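Local coordinates for PAC2 family protein (Mycobacterium tuberculosis, PDB 2WAM) that is of unknown function but belongs to the PAC2 family and represents a duplicated gene family of actinobacteria, at residues His125-Arg137 with Pro143-Lys155. Sequence-based numbering, arbitrary orientation.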
loop_
_atom_site.group_PDB
_atom_site.type_symbol
_atom_site.label_atom_id
_atom_site.label_comp_id
_atom_site.label_asym_id
_atom_site.label_seq_id
_atom_site.Cartn_x
_atom_site.Cartn_y
_atom_site.Cartn_z
ATOM N N HIS A 125 -9.408 3.786 -33.191
ATOM C CA HIS A 125 -9.062 2.518 -32.568
ATOM C C HIS A 125 -7.678 2.574 -31.942
ATOM O O HIS A 125 -6.767 3.209 -32.482
ATOM C CB HIS A 125 -9.134 1.392 -33.612
ATOM C CG HIS A 125 -8.601 0.081 -33.132
ATOM N ND1 HIS A 125 -9.354 -0.800 -32.381
ATOM C CD2 HIS A 125 -7.391 -0.505 -33.297
ATOM C CE1 HIS A 125 -8.632 -1.868 -32.106
ATOM N NE2 HIS A 125 -7.437 -1.716 -32.654
ATOM N N SER A 126 -7.534 1.920 -30.794
ATOM C CA SER A 126 -6.215 1.689 -30.209
ATOM C C SER A 126 -5.971 0.203 -29.989
ATOM O O SER A 126 -6.793 -0.502 -29.406
ATOM C CB SER A 126 -6.061 2.432 -28.891
ATOM O OG SER A 126 -7.083 2.040 -27.995
ATOM N N ASP A 127 -4.837 -0.271 -30.478
ATOM C CA ASP A 127 -4.411 -1.623 -30.228
ATOM C C ASP A 127 -3.917 -1.722 -28.765
ATOM O O ASP A 127 -2.781 -1.398 -28.464
ATOM C CB ASP A 127 -3.327 -1.985 -31.243
ATOM C CG ASP A 127 -2.890 -3.419 -31.145
ATOM O OD1 ASP A 127 -3.496 -4.175 -30.358
ATOM O OD2 ASP A 127 -1.930 -3.790 -31.855
ATOM N N ASP A 128 -4.789 -2.152 -27.860
ATOM C CA ASP A 128 -4.456 -2.254 -26.436
ATOM C C ASP A 128 -3.644 -3.496 -26.106
ATOM O O ASP A 128 -3.936 -4.589 -26.590
ATOM C CB ASP A 128 -5.724 -2.236 -25.598
ATOM C CG ASP A 128 -6.525 -0.964 -25.797
ATOM O OD1 ASP A 128 -5.940 0.011 -26.327
ATOM O OD2 ASP A 128 -7.728 -0.939 -25.429
ATOM N N PRO A 129 -2.591 -3.323 -25.299
ATOM C CA PRO A 129 -1.739 -4.444 -24.905
ATOM C C PRO A 129 -2.402 -5.335 -23.854
ATOM O O PRO A 129 -3.023 -4.831 -22.928
ATOM C CB PRO A 129 -0.517 -3.735 -24.300
ATOM C CG PRO A 129 -1.020 -2.409 -23.887
ATOM C CD PRO A 129 -1.934 -2.037 -25.004
ATOM N N GLU A 130 -2.256 -6.645 -24.002
ATOM C CA GLU A 130 -2.795 -7.588 -23.039
ATOM C C GLU A 130 -1.659 -8.398 -22.449
ATOM O O GLU A 130 -0.604 -8.554 -23.059
ATOM C CB GLU A 130 -3.812 -8.544 -23.685
ATOM C CG GLU A 130 -3.170 -9.682 -24.522
ATOM C CD GLU A 130 -3.829 -11.055 -24.313
ATOM O OE1 GLU A 130 -4.737 -11.160 -23.464
ATOM O OE2 GLU A 130 -3.435 -12.034 -24.987
ATOM N N LEU A 131 -1.883 -8.884 -21.238
ATOM C CA LEU A 131 -1.060 -9.913 -20.622
ATOM C C LEU A 131 -2.020 -10.650 -19.699
ATOM O O LEU A 131 -2.439 -10.108 -18.655
ATOM C CB LEU A 131 0.141 -9.335 -19.845
ATOM C CG LEU A 131 1.056 -10.418 -19.247
ATOM C CD1 LEU A 131 1.400 -11.487 -20.289
ATOM C CD2 LEU A 131 2.328 -9.842 -18.645
ATOM N N SER A 132 -2.395 -11.864 -20.112
ATOM C CA SER A 132 -3.461 -12.611 -19.443
ATOM C C SER A 132 -3.201 -14.109 -19.231
ATOM O O SER A 132 -2.465 -14.753 -19.984
ATOM C CB SER A 132 -4.783 -12.401 -20.183
ATOM O OG SER A 132 -5.234 -11.057 -20.045
ATOM N N LEU A 133 -3.804 -14.651 -18.180
ATOM C CA LEU A 133 -3.816 -16.090 -17.973
ATOM C C LEU A 133 -5.207 -16.614 -18.304
ATOM O O LEU A 133 -6.174 -16.259 -17.628
ATOM C CB LEU A 133 -3.449 -16.434 -16.525
ATOM C CG LEU A 133 -3.422 -17.929 -16.186
ATOM C CD1 LEU A 133 -2.458 -18.668 -17.082
ATOM C CD2 LEU A 133 -3.059 -18.142 -14.752
ATOM N N TYR A 134 -5.303 -17.446 -19.340
ATOM C CA TYR A 134 -6.578 -18.053 -19.762
ATOM C C TYR A 134 -6.738 -19.532 -19.394
ATOM O O TYR A 134 -5.762 -20.274 -19.314
ATOM C CB TYR A 134 -6.742 -17.949 -21.279
ATOM C CG TYR A 134 -6.750 -16.542 -21.809
ATOM C CD1 TYR A 134 -5.605 -15.980 -22.350
ATOM C CD2 TYR A 134 -7.907 -15.774 -21.774
ATOM C CE1 TYR A 134 -5.603 -14.693 -22.841
ATOM C CE2 TYR A 134 -7.915 -14.492 -22.262
ATOM C CZ TYR A 134 -6.756 -13.955 -22.802
ATOM O OH TYR A 134 -6.758 -12.668 -23.289
ATOM N N ALA A 135 -7.986 -19.946 -19.183
ATOM C CA ALA A 135 -8.354 -21.364 -19.124
ATOM C C ALA A 135 -9.055 -21.741 -20.420
ATOM O O ALA A 135 -9.995 -21.081 -20.830
ATOM C CB ALA A 135 -9.261 -21.643 -17.949
ATOM N N LEU A 136 -8.584 -22.798 -21.062
ATOM C CA LEU A 136 -9.178 -23.286 -22.295
ATOM C C LEU A 136 -9.559 -24.763 -22.151
ATOM O O LEU A 136 -9.193 -25.416 -21.176
ATOM C CB LEU A 136 -8.200 -23.122 -23.468
ATOM C CG LEU A 136 -7.770 -21.718 -23.908
ATOM C CD1 LEU A 136 -6.754 -21.151 -22.944
ATOM C CD2 LEU A 136 -7.171 -21.743 -25.322
ATOM N N ARG A 137 -10.292 -25.283 -23.130
ATOM C CA ARG A 137 -10.552 -26.714 -23.216
ATOM C C ARG A 137 -10.271 -27.186 -24.628
ATOM O O ARG A 137 -10.667 -26.536 -25.593
ATOM C CB ARG A 137 -11.991 -27.052 -22.831
ATOM C CG ARG A 137 -12.490 -26.332 -21.597
ATOM C CD ARG A 137 -13.918 -26.712 -21.291
ATOM N NE ARG A 137 -13.962 -27.879 -20.422
ATOM C CZ ARG A 137 -14.903 -28.811 -20.477
ATOM N NH1 ARG A 137 -15.874 -28.725 -21.379
ATOM N NH2 ARG A 137 -14.859 -29.835 -19.638
ATOM N N PRO A 143 -9.141 -29.530 -19.811
ATOM C CA PRO A 143 -8.784 -28.141 -19.463
ATOM C C PRO A 143 -7.284 -27.907 -19.537
ATOM O O PRO A 143 -6.504 -28.811 -19.239
ATOM C CB PRO A 143 -9.257 -27.997 -18.003
ATOM C CG PRO A 143 -10.207 -29.151 -17.792
ATOM C CD PRO A 143 -9.703 -30.259 -18.663
ATOM N N PHE A 144 -6.883 -26.715 -19.958
ATOM C CA PHE A 144 -5.488 -26.320 -19.841
ATOM C C PHE A 144 -5.370 -24.818 -19.710
ATOM O O PHE A 144 -6.336 -24.098 -19.949
ATOM C CB PHE A 144 -4.612 -26.893 -20.976
ATOM C CG PHE A 144 -4.927 -26.356 -22.352
ATOM C CD1 PHE A 144 -4.142 -25.369 -22.921
ATOM C CD2 PHE A 144 -5.979 -26.877 -23.096
ATOM C CE1 PHE A 144 -4.414 -24.890 -24.202
ATOM C CE2 PHE A 144 -6.257 -26.398 -24.375
ATOM C CZ PHE A 144 -5.473 -25.405 -24.926
ATOM N N LEU A 145 -4.192 -24.350 -19.303
ATOM C CA LEU A 145 -3.967 -22.920 -19.123
ATOM C C LEU A 145 -3.088 -22.327 -20.227
ATOM O O LEU A 145 -2.190 -22.991 -20.770
ATOM C CB LEU A 145 -3.356 -22.647 -17.747
ATOM C CG LEU A 145 -4.241 -22.996 -16.551
ATOM C CD1 LEU A 145 -3.498 -22.798 -15.236
ATOM C CD2 LEU A 145 -5.510 -22.161 -16.590
ATOM N N LEU A 146 -3.363 -21.073 -20.559
ATOM C CA LEU A 146 -2.571 -20.344 -21.539
ATOM C C LEU A 146 -2.214 -19.000 -20.956
ATOM O O LEU A 146 -3.094 -18.231 -20.621
ATOM C CB LEU A 146 -3.354 -20.120 -22.840
ATOM C CG LEU A 146 -2.666 -19.188 -23.856
ATOM C CD1 LEU A 146 -1.332 -19.757 -24.343
ATOM C CD2 LEU A 146 -3.558 -18.877 -25.048
ATOM N N LEU A 147 -0.920 -18.733 -20.827
ATOM C CA LEU A 147 -0.413 -17.411 -20.464
ATOM C C LEU A 147 0.068 -16.695 -21.729
ATOM O O LEU A 147 0.997 -17.167 -22.386
ATOM C CB LEU A 147 0.747 -17.543 -19.470
ATOM C CG LEU A 147 1.461 -16.240 -19.091
ATOM C CD1 LEU A 147 0.561 -15.343 -18.240
ATOM C CD2 LEU A 147 2.756 -16.539 -18.388
ATOM N N ALA A 148 -0.553 -15.564 -22.075
ATOM C CA ALA A 148 -0.241 -14.889 -23.345
ATOM C C ALA A 148 -0.361 -13.379 -23.287
ATOM O O ALA A 148 -0.972 -12.827 -22.372
ATOM C CB ALA A 148 -1.105 -15.448 -24.493
ATOM N N GLY A 149 0.244 -12.720 -24.272
ATOM C CA GLY A 149 0.314 -11.269 -24.319
ATOM C C GLY A 149 1.738 -10.769 -24.498
ATOM O O GLY A 149 2.610 -11.507 -24.962
ATOM N N LEU A 150 1.980 -9.515 -24.121
ATOM C CA LEU A 150 3.310 -8.907 -24.245
ATOM C C LEU A 150 4.253 -9.372 -23.149
ATOM O O LEU A 150 3.875 -9.423 -21.987
ATOM C CB LEU A 150 3.220 -7.379 -24.172
ATOM C CG LEU A 150 2.250 -6.715 -25.141
ATOM C CD1 LEU A 150 2.568 -5.250 -25.299
ATOM C CD2 LEU A 150 2.325 -7.398 -26.480
ATOM N N GLU A 151 5.486 -9.696 -23.516
ATOM C CA GLU A 151 6.559 -9.783 -22.528
ATOM C C GLU A 151 6.693 -8.433 -21.818
ATOM O O GLU A 151 6.841 -7.400 -22.470
ATOM C CB GLU A 151 7.874 -10.142 -23.212
ATOM C CG GLU A 151 9.081 -10.200 -22.300
ATOM C CD GLU A 151 10.362 -10.377 -23.084
ATOM O OE1 GLU A 151 10.636 -9.532 -23.957
ATOM O OE2 GLU A 151 11.088 -11.363 -22.845
ATOM N N PRO A 152 6.625 -8.432 -20.479
ATOM C CA PRO A 152 6.799 -7.186 -19.722
ATOM C C PRO A 152 8.213 -6.595 -19.874
ATOM O O PRO A 152 9.152 -7.319 -20.186
ATOM C CB PRO A 152 6.573 -7.616 -18.262
ATOM C CG PRO A 152 6.099 -9.044 -18.294
ATOM C CD PRO A 152 6.526 -9.616 -19.608
ATOM N N ASP A 153 8.357 -5.290 -19.664
ATOM C CA ASP A 153 9.680 -4.671 -19.581
ATOM C C ASP A 153 10.149 -4.695 -18.129
ATOM O O ASP A 153 11.327 -4.883 -17.844
ATOM C CB ASP A 153 9.647 -3.217 -20.061
ATOM C CG ASP A 153 9.285 -3.093 -21.507
ATOM O OD1 ASP A 153 8.085 -3.019 -21.809
ATOM O OD2 ASP A 153 10.203 -3.063 -22.346
ATOM N N LEU A 154 9.201 -4.506 -17.222
ATOM C CA LEU A 154 9.495 -4.326 -15.814
ATOM C C LEU A 154 9.185 -5.554 -14.977
ATOM O O LEU A 154 8.426 -6.426 -15.400
ATOM C CB LEU A 154 8.675 -3.156 -15.285
ATOM C CG LEU A 154 8.796 -1.890 -16.124
ATOM C CD1 LEU A 154 7.975 -0.788 -15.506
ATOM C CD2 LEU A 154 10.266 -1.469 -16.256
ATOM N N LYS A 155 9.799 -5.610 -13.798
ATOM C CA LYS A 155 9.412 -6.519 -12.715
ATOM C C LYS A 155 9.319 -8.012 -13.030
ATOM O O LYS A 155 8.354 -8.661 -12.622
ATOM C CB LYS A 155 8.063 -6.082 -12.166
ATOM C CG LYS A 155 8.073 -4.730 -11.540
ATOM C CD LYS A 155 6.681 -4.151 -11.545
ATOM C CE LYS A 155 6.616 -2.918 -10.679
ATOM N NZ LYS A 155 5.488 -2.100 -11.110
#
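Strands 131-137 and 143-148 form a beta hairpin inside the large mixed sheet, with Ser-132, Tyr-134 and Leu-136 as hydrogen-bonded partners of Ala-148, Leu-146 and Phe-144. Each pair is joined by two backbone bonds, for instance Tyr-134 N to Leu-146 O at 2.7 Å and Leu-146 N to Tyr-134 O at 2.8 Å. On the face bearing these six residues, Phe-144 has CG between its backbone N and carbonyl carbon (chi1 66°), which brings the ring across to Leu-136. There Leu-136 CB makes a CH-pi contact over one ring face, offset toward the rim, 3.8 Å from Phe-144 CZ. One branch of Leu-136 reaches back along the partner strand, its CD1 lying 3.6 Å from Leu-146 CB. Farther along the same face, Tyr-134 OH hydrogen-bonds to Glu-130 OE1 (2.5 Å) on the syn side of the carboxylate, 22° out of its plane; OE2 forms a salt bridge with Lys-90 of helix 81-92, which packs on this face. On the other face, which carries Leu-133, Leu-145 and Leu-147, Leu-133 CD1 lies beside the CB atoms of Leu-145 and Leu-147, and helix 156-169 covers Leu-133. The chain turns a corner at Gly-149, whose CA makes a CA-H...O contact with Glu-130 O (3.1 Å). Just beyond, Leu-150 N hydrogen-bonds to Glu-130 O, Leu-150 CD1 meets Pro-129 CB at 3.6 Å, and Leu-131 CD2 touches Pro-152 CG. With helices on both faces, this is an antiparallel hairpin built into the mixed sheet of an alpha/beta sandwich.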